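Local structure of vacuolar protein sorting 29 (Cryptosporidium parvum, 2A22) at residues A[66-71]-A[91-95]; A[83-87]-A[117-121]; A[111-116]-A[189-194]. The protein probably acts in vesicular protein transport as a VPS29-type component of the sorting machinery, built on a calcineurin-like phosphoesterase fold. All coordinates share one frame; numbering follows the deposited sequence.

Contact 1 (A[66-71]-A[91-95])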
loop_
_atom_site.group_PDB
_atom_site.type_symbol
_atom_site.label_atom_id
_atom_site.label_comp_id
_atom_site.label_asym_id
_atom_site.label_seq_id
_atom_site.Cartn_x
_atom_site.Cartn_y
_atom_site.Cartn_z
ATOM N N CYS A 66 -4.198 5.604 10.849
ATOM C CA CYS A 66 -4.963 6.439 11.807
ATOM C C CYS A 66 -5.146 5.874 13.215
ATOM O O CYS A 66 -5.346 6.630 14.165
ATOM C CB CYS A 66 -6.328 6.843 11.224
ATOM S SG CYS A 66 -6.241 7.775 9.676
ATOM N N SER A 67 -5.085 4.555 13.343
ATOM C CA SER A 67 -5.296 3.870 14.616
ATOM C C SER A 67 -4.017 3.178 15.067
ATOM O O SER A 67 -3.464 2.314 14.341
ATOM C CB SER A 67 -6.406 2.818 14.466
ATOM O OG SER A 67 -6.355 1.878 15.518
ATOM N N GLN A 68 -3.564 3.514 16.271
ATOM C CA GLN A 68 -2.330 2.932 16.787
ATOM C C GLN A 68 -2.449 1.427 16.917
ATOM O O GLN A 68 -1.477 0.713 16.669
ATOM C CB GLN A 68 -1.907 3.533 18.124
ATOM C CG GLN A 68 -0.460 3.071 18.580
ATOM C CD GLN A 68 0.633 3.502 17.593
ATOM O OE1 GLN A 68 0.399 4.373 16.751
ATOM N NE2 GLN A 68 1.841 2.915 17.712
ATOM N N GLU A 69 -3.634 0.957 17.311
ATOM C CA GLU A 69 -3.936 -0.467 17.347
ATOM C C GLU A 69 -3.666 -1.114 15.971
ATOM O O GLU A 69 -3.137 -2.226 15.906
ATOM C CB GLU A 69 -5.394 -0.706 17.790
ATOM C CG GLU A 69 -5.804 -2.187 17.800
ATOM C CD GLU A 69 -7.323 -2.440 17.901
ATOM O OE1 GLU A 69 -8.049 -1.624 18.496
ATOM O OE2 GLU A 69 -7.792 -3.479 17.372
ATOM N N TYR A 70 -4.002 -0.418 14.878
ATOM C CA TYR A 70 -3.800 -0.989 13.539
ATOM C C TYR A 70 -2.334 -0.850 13.038
ATOM O O TYR A 70 -1.826 -1.716 12.321
ATOM C CB TYR A 70 -4.881 -0.492 12.558
ATOM C CG TYR A 70 -6.145 -1.299 12.752
ATOM C CD1 TYR A 70 -7.010 -1.062 13.837
ATOM C CD2 TYR A 70 -6.410 -2.386 11.930
ATOM C CE1 TYR A 70 -8.142 -1.880 14.055
ATOM C CE2 TYR A 70 -7.505 -3.190 12.140
ATOM C CZ TYR A 70 -8.371 -2.924 13.186
ATOM O OH TYR A 70 -9.461 -3.727 13.328
ATOM N N VAL A 71 -1.645 0.206 13.472
ATOM C CA VAL A 71 -0.193 0.265 13.355
ATOM C C VAL A 71 0.441 -1.001 13.962
ATOM O O VAL A 71 1.268 -1.678 13.334
ATOM C CB VAL A 71 0.376 1.538 14.006
ATOM C CG1 VAL A 71 1.893 1.433 14.140
ATOM C CG2 VAL A 71 -0.018 2.803 13.185
ATOM N N ALA A 91 -2.825 10.512 15.380
ATOM C CA ALA A 91 -2.803 9.831 16.672
ATOM C C ALA A 91 -2.027 8.502 16.634
ATOM O O ALA A 91 -2.380 7.522 17.309
ATOM C CB ALA A 91 -4.228 9.618 17.172
ATOM N N ILE A 92 -0.962 8.469 15.842
ATOM C CA ILE A 92 -0.187 7.251 15.707
ATOM C C ILE A 92 1.256 7.574 15.969
ATOM O O ILE A 92 1.670 8.725 15.820
ATOM C CB ILE A 92 -0.371 6.517 14.321
ATOM C CG1 ILE A 92 0.081 7.381 13.139
ATOM C CG2 ILE A 92 -1.791 6.101 14.107
ATOM C CD1 ILE A 92 0.014 6.636 11.785
ATOM N N PHE A 93 1.995 6.531 16.330
ATOM C CA PHE A 93 3.331 6.619 16.861
ATOM C C PHE A 93 4.168 5.542 16.165
ATOM O O PHE A 93 3.789 4.390 16.156
ATOM C CB PHE A 93 3.277 6.371 18.377
ATOM C CG PHE A 93 4.618 6.150 19.016
ATOM C CD1 PHE A 93 5.449 7.234 19.315
ATOM C CD2 PHE A 93 5.036 4.855 19.345
ATOM C CE1 PHE A 93 6.694 7.035 19.920
ATOM C CE2 PHE A 93 6.275 4.630 19.943
ATOM C CZ PHE A 93 7.113 5.713 20.241
ATOM N N ASN A 94 5.289 5.931 15.566
ATOM C CA ASN A 94 6.178 4.981 14.924
ATOM C C ASN A 94 6.992 4.279 16.012
ATOM O O ASN A 94 7.797 4.915 16.701
ATOM C CB ASN A 94 7.104 5.710 13.946
ATOM C CG ASN A 94 7.964 4.760 13.118
ATOM O OD1 ASN A 94 8.049 3.568 13.401
ATOM N ND2 ASN A 94 8.626 5.305 12.091
ATOM N N PRO A 95 6.783 2.968 16.185
ATOM C CA PRO A 95 7.572 2.330 17.225
ATOM C C PRO A 95 8.989 1.953 16.805
ATOM O O PRO A 95 9.644 1.261 17.563
ATOM C CB PRO A 95 6.772 1.073 17.538
ATOM C CG PRO A 95 6.122 0.735 16.218
ATOM C CD PRO A 95 5.853 2.035 15.523
HETATM O O HOH W 1 -4.825 9.374 13.611
HETATM O O HOH W 2 -4.423 5.954 17.592
#
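Gln68, in the first turn of helix 68-77, turns its side-chain amide onto the backbone of Phe93 and makes two hydrogen bonds with that one residue. Phe93 N donates to Gln68 OE1 at 2.7 Å, arriving from above the carbonyl plane, and Gln68 NE2 donates in return to Phe93 O at 2.9 Å, this time in the plane of the Phe93 carbonyl and on a lone pair. With both ends of the amide engaged, its flip is fixed. The bend at chi2 (62°) brings the group over to the loop, where OE1 also lies 3.1 Å from Ile92 CA. The Phe93 ring, turned 59° from the amide plane, has Gln68 NE2 at its edge, near the ring plane.

Beneath the amide the packing is apolar and close. Ile92 CG2 rests against the backbone at Cys66, 3.5 Å from Cys66 C, and also packs on Val71 CG2 at 3.9 Å. Val71 is buried, and its second methyl, CG1, reaches the ring of Pro95 at CD, 4.2 Å away. Phe103, from the same long loop, also touches Ile92.

The side at Ala91 is looser and hydrated. Here the backbones do not bond directly; one water links Cys66 O to Ala91 N, and another accepts from Gln68 N while donating to Ala91 O, 2.6 Å away. Beyond these bridges the exposed Ala91 makes loose contacts, its CB lying 4.4 Å from Cys66 O.

Ser67 is the N-cap of the helix, its OG accepting a weak bond from Tyr70 N. The whole is a capped helix start following strand 58-61, held by a glutamine side chain to an irregular loop, within the alpha-beta-beta-alpha sandwich of the calcineurin-like phosphoesterase superfamily.

Contact 2 (A[83-87]-A[117-121])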
loop_
_atom_site.group_PDB
_atom_site.type_symbol
_atom_site.label_atom_id
_atom_site.label_comp_id
_atom_site.label_asym_id
_atom_site.label_seq_id
_atom_site.Cartn_x
_atom_site.Cartn_y
_atom_site.Cartn_z
ATOM N N ILE A 83 5.655 1.992 6.950
ATOM C CA ILE A 83 4.454 2.813 7.009
ATOM C C ILE A 83 4.847 4.245 6.813
ATOM O O ILE A 83 5.763 4.769 7.484
ATOM C CB ILE A 83 3.732 2.659 8.367
ATOM C CG1 ILE A 83 3.301 1.187 8.574
ATOM C CG2 ILE A 83 2.545 3.634 8.474
ATOM C CD1 ILE A 83 2.861 0.809 10.034
ATOM N N VAL A 84 4.182 4.898 5.869
ATOM C CA VAL A 84 4.424 6.315 5.674
ATOM C C VAL A 84 3.262 7.129 6.259
ATOM O O VAL A 84 2.153 6.623 6.435
ATOM C CB VAL A 84 4.701 6.671 4.196
ATOM C CG1 VAL A 84 6.011 6.012 3.759
ATOM C CG2 VAL A 84 3.502 6.275 3.284
ATOM N N SER A 85 3.544 8.380 6.572
ATOM C CA SER A 85 2.550 9.312 7.087
ATOM C C SER A 85 1.523 9.763 6.033
ATOM O O SER A 85 1.890 10.216 4.941
ATOM C CB SER A 85 3.278 10.548 7.632
ATOM O OG SER A 85 2.385 11.267 8.451
ATOM N N GLY A 86 0.244 9.653 6.362
ATOM C CA GLY A 86 -0.814 10.230 5.536
ATOM C C GLY A 86 -1.372 11.521 6.106
ATOM O O GLY A 86 -0.943 11.962 7.151
ATOM N N ASP A 87 -2.341 12.122 5.422
ATOM C CA ASP A 87 -2.901 13.423 5.826
ATOM C C ASP A 87 -3.838 13.364 7.049
ATOM O O ASP A 87 -4.134 14.381 7.628
ATOM C CB ASP A 87 -3.629 14.102 4.652
ATOM C CG ASP A 87 -4.794 13.288 4.122
ATOM O OD1 ASP A 87 -4.676 12.064 3.924
ATOM O OD2 ASP A 87 -5.858 13.870 3.874
ATOM N N GLY A 117 9.319 2.606 -4.409
ATOM C CA GLY A 117 9.000 3.874 -3.756
ATOM C C GLY A 117 7.627 3.791 -3.107
ATOM O O GLY A 117 6.704 3.201 -3.681
ATOM N N LEU A 118 7.508 4.375 -1.917
ATOM C CA LEU A 118 6.278 4.365 -1.109
ATOM C C LEU A 118 6.013 5.768 -0.535
ATOM O O LEU A 118 6.889 6.347 0.118
ATOM C CB LEU A 118 6.417 3.386 0.050
ATOM C CG LEU A 118 5.246 3.348 1.047
ATOM C CD1 LEU A 118 4.035 2.694 0.379
ATOM C CD2 LEU A 118 5.702 2.566 2.289
ATOM N N MET A 119 4.836 6.324 -0.820
ATOM C CA MET A 119 4.472 7.623 -0.291
ATOM C C MET A 119 2.951 7.754 -0.264
ATOM O O MET A 119 2.283 7.091 -1.020
ATOM C CB MET A 119 5.128 8.751 -1.103
ATOM C CG MET A 119 4.764 8.780 -2.587
ATOM S SD MET A 119 5.340 10.288 -3.450
ATOM C CE MET A 119 5.696 11.331 -2.033
ATOM N N HIS A 120 2.409 8.600 0.609
ATOM C CA HIS A 120 0.967 8.693 0.735
ATOM C C HIS A 120 0.246 9.143 -0.554
ATOM O O HIS A 120 -0.809 8.601 -0.896
ATOM C CB HIS A 120 0.534 9.527 1.961
ATOM C CG HIS A 120 -0.951 9.586 2.123
ATOM N ND1 HIS A 120 -1.707 8.466 2.410
ATOM C CD2 HIS A 120 -1.827 10.603 1.953
ATOM C CE1 HIS A 120 -2.987 8.800 2.431
ATOM N NE2 HIS A 120 -3.088 10.091 2.153
ATOM N N GLY A 121 0.804 10.119 -1.264
ATOM C CA GLY A 121 0.225 10.530 -2.544
ATOM C C GLY A 121 -0.427 11.900 -2.593
ATOM O O GLY A 121 -0.697 12.435 -3.674
HETATM O O HOH W 3 3.580 10.106 2.661
#
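The apolar part of this contact lies between Val84 and the run from Leu118 to His120. Val84 CG1 meets Leu118 CD2 at 3.8 Å, the two side chains crossing at a slant, while the other methyl, CG2, sits over the backbone where Met119 passes into His120.

A CH-pi contact follows at Gly86, whose CA lies over one face of the His120 imidazole, 3.6 Å from the ring centroid and 17° off the normal. The ring is carried under the glycine by a chi1 of -178°, which sets CG anti to the backbone N. Ser85 O approaches His120 CB to 3.3 Å.

Polar links are few and partly indirect. One water accepts from His120 N and donates to Ser85 O, bridging the two backbones. His120 NE2 makes a weak, strongly bent bond to Asp87 OD1 (3.1 Å, 121° at the hydrogen) and is also hydrogen-bonded to His149 ND1; OD1 has a further partner in Asn64. His120 ND1 is tied to Thr62 O, which helps fix the rotation of the ring. Asp87, His120 and His149 turn donor atoms toward one vacant point, consistent with the metal-site region of metallophosphoesterases, though no metal is seen here.

Around the contact, Val84 bonds through its backbone to Cys61 of strand 58-61, Leu118 pairs with Val107 of strand 106-111, and Gly117 pairs with strand 144-147.

Contact 3 (A[111-116]-A[189-194])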
loop_
_atom_site.group_PDB
_atom_site.type_symbol
_atom_site.label_atom_id
_atom_site.label_comp_id
_atom_site.label_asym_id
_atom_site.label_seq_id
_atom_site.Cartn_x
_atom_site.Cartn_y
_atom_site.Cartn_z
ATOM N N ILE A 111 13.589 -4.547 -2.758
ATOM C CA ILE A 111 13.045 -5.895 -2.550
ATOM C C ILE A 111 13.382 -6.741 -3.777
ATOM O O ILE A 111 12.908 -6.457 -4.877
ATOM C CB ILE A 111 11.510 -5.891 -2.237
ATOM C CG1 ILE A 111 11.190 -4.891 -1.111
ATOM C CG2 ILE A 111 11.022 -7.307 -1.872
ATOM C CD1 ILE A 111 9.688 -4.855 -0.709
ATOM N N GLY A 112 14.250 -7.735 -3.585
ATOM C CA GLY A 112 14.796 -8.521 -4.690
ATOM C C GLY A 112 15.389 -7.627 -5.771
ATOM O O GLY A 112 16.272 -6.805 -5.503
ATOM N N GLU A 113 14.902 -7.773 -6.998
ATOM C CA GLU A 113 15.436 -6.996 -8.105
ATOM C C GLU A 113 14.813 -5.606 -8.194
ATOM O O GLU A 113 15.178 -4.850 -9.081
ATOM C CB GLU A 113 15.219 -7.727 -9.451
ATOM C CG GLU A 113 15.862 -9.098 -9.522
ATOM C CD GLU A 113 17.324 -9.044 -9.145
ATOM O OE1 GLU A 113 18.076 -8.344 -9.824
ATOM O OE2 GLU A 113 17.723 -9.700 -8.180
ATOM N N PHE A 114 13.870 -5.281 -7.306
ATOM C CA PHE A 114 13.105 -4.034 -7.478
ATOM C C PHE A 114 13.309 -2.993 -6.380
ATOM O O PHE A 114 13.290 -3.317 -5.198
ATOM C CB PHE A 114 11.609 -4.347 -7.684
ATOM C CG PHE A 114 11.369 -5.228 -8.858
ATOM C CD1 PHE A 114 11.211 -4.675 -10.132
ATOM C CD2 PHE A 114 11.399 -6.622 -8.714
ATOM C CE1 PHE A 114 11.041 -5.504 -11.252
ATOM C CE2 PHE A 114 11.240 -7.461 -9.809
ATOM C CZ PHE A 114 11.068 -6.901 -11.095
ATOM N N LYS A 115 13.526 -1.755 -6.804
ATOM C CA LYS A 115 13.556 -0.591 -5.925
ATOM C C LYS A 115 12.115 -0.101 -5.894
ATOM O O LYS A 115 11.515 0.212 -6.939
ATOM C CB LYS A 115 14.456 0.488 -6.539
ATOM C CG LYS A 115 15.434 1.164 -5.607
ATOM C CD LYS A 115 16.544 1.871 -6.429
ATOM C CE LYS A 115 17.087 3.149 -5.745
ATOM N NZ LYS A 115 17.816 4.064 -6.716
ATOM N N ILE A 116 11.552 -0.028 -4.698
ATOM C CA ILE A 116 10.154 0.332 -4.566
ATOM C C ILE A 116 9.977 1.633 -3.777
ATOM O O ILE A 116 10.420 1.743 -2.616
ATOM C CB ILE A 116 9.344 -0.840 -3.964
ATOM C CG1 ILE A 116 9.764 -2.148 -4.672
ATOM C CG2 ILE A 116 7.830 -0.545 -4.046
ATOM C CD1 ILE A 116 8.887 -3.377 -4.408
ATOM N N LEU A 189 7.223 -11.130 -5.915
ATOM C CA LEU A 189 8.413 -10.834 -6.663
ATOM C C LEU A 189 9.335 -12.048 -6.679
ATOM O O LEU A 189 9.686 -12.608 -5.619
ATOM C CB LEU A 189 9.112 -9.610 -6.063
ATOM C CG LEU A 189 8.297 -8.305 -5.991
ATOM C CD1 LEU A 189 9.034 -7.293 -5.120
ATOM C CD2 LEU A 189 8.037 -7.716 -7.367
ATOM N N GLN A 190 9.706 -12.477 -7.878
ATOM C CA GLN A 190 10.595 -13.622 -8.003
ATOM C C GLN A 190 11.561 -13.363 -9.133
ATOM O O GLN A 190 11.156 -13.307 -10.291
ATOM C CB GLN A 190 9.812 -14.933 -8.235
ATOM C CG GLN A 190 8.888 -15.261 -7.090
ATOM C CD GLN A 190 8.087 -16.560 -7.274
ATOM O OE1 GLN A 190 8.072 -17.164 -8.348
ATOM N NE2 GLN A 190 7.365 -16.954 -6.216
ATOM N N GLY A 191 12.832 -13.182 -8.794
ATOM C CA GLY A 191 13.812 -12.784 -9.807
ATOM C C GLY A 191 13.295 -11.575 -10.553
ATOM O O GLY A 191 12.974 -10.560 -9.921
ATOM N N ASN A 192 13.177 -11.676 -11.877
ATOM C CA ASN A 192 12.719 -10.534 -12.697
ATOM C C ASN A 192 11.192 -10.492 -12.914
ATOM O O ASN A 192 10.685 -9.640 -13.654
ATOM C CB ASN A 192 13.471 -10.485 -14.041
ATOM C CG ASN A 192 14.941 -10.019 -13.892
ATOM O OD1 ASN A 192 15.276 -9.213 -13.010
ATOM N ND2 ASN A 192 15.817 -10.524 -14.771
ATOM N N LYS A 193 10.463 -11.387 -12.242
ATOM C CA LYS A 193 9.012 -11.515 -12.420
ATOM C C LYS A 193 8.215 -10.897 -11.286
ATOM O O LYS A 193 8.473 -11.142 -10.108
ATOM C CB LYS A 193 8.567 -12.977 -12.555
ATOM C CG LYS A 193 9.546 -13.930 -13.293
ATOM C CD LYS A 193 9.650 -13.553 -14.755
ATOM C CE LYS A 193 10.632 -14.479 -15.487
ATOM N NZ LYS A 193 10.591 -14.123 -16.935
ATOM N N VAL A 194 7.214 -10.119 -11.681
ATOM C CA VAL A 194 6.223 -9.561 -10.789
ATOM C C VAL A 194 4.889 -10.206 -11.144
ATOM O O VAL A 194 4.454 -10.119 -12.290
ATOM C CB VAL A 194 6.088 -8.075 -11.044
ATOM C CG1 VAL A 194 5.091 -7.459 -10.038
ATOM C CG2 VAL A 194 7.488 -7.420 -11.004
HETATM O O HOH W 4 12.729 -9.635 -7.335
HETATM O O HOH W 5 17.427 -7.865 -12.388
#
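Phe114 extends its ring across to the hairpin turn that joins strands 183-190 and 193-202, and this ring and Leu189 carry much of the contact. With chi1 at -58°, CG lies anti to the carbonyl carbon and the ring is brought alongside Leu189 and Val194, whose CD2 and CG2 approach the same side of its plane. Val194 CG2 comes within 3.6 Å of Phe114 CZ, an off-centre CH-pi approach 30° from the ring normal. Leu189 CD2 meets Phe114 CD2 at 3.8 Å, its side chain crossing that of the phenylalanine obliquely. At the rim, Asn192 O lies in the plane of the ring, 3.8 Å from Phe114 CZ.

The other branch of Leu189 serves a second group of partners. CD1 is met by Ile111 CG2 at 3.8 Å, the two side chains crossing at about a right angle, and by Ile116 CD1 at 4.0 Å, tip to tip.

Toward the surface, Glu113 CG passes 3.3 Å from Gly191 O. Its carboxylate and the Asn192 amide are turned 76° apart and are joined by a water donating to Glu113 OE1 and Asn192 OD1. A second water connects Glu113 N with Gly191 O; no hydrogen bond crosses directly.

Both segments hold type II' turns of beta hairpins, Ile111 to Phe114 and Gln190 to Lys193, so the contact joins the two sheets of the sandwich at their hairpin ends. Val28 of strand 26-31 touches both Ile111 and Leu189, and Leu60 of strand 58-61 packs on Ile116.

Overall arrangement
From the N terminus, the chain first enters contact 1 at 66-71, at the start of helix 68-77, then runs through strand 81-83 into 83-87 before 91-95 closes the first loop. Contact 2 is thus opened inside contact 1 and closed beyond it, at 117-121, so the two cross; they also touch, through Val71 CG1 and Ile83 CD1. Contact 3 opens at 111-116, before contact 2 is closed, crosses it along the chain, and closes at 189-194; both use strand 114-119. Contacts 1 and 3 follow in series, their centres about 29 Å apart. Contact 1 ties helix to loop, contact 2 the loop after strand 81-83 to strand 114-119 and beyond, contact 3 hairpins of the two sheets.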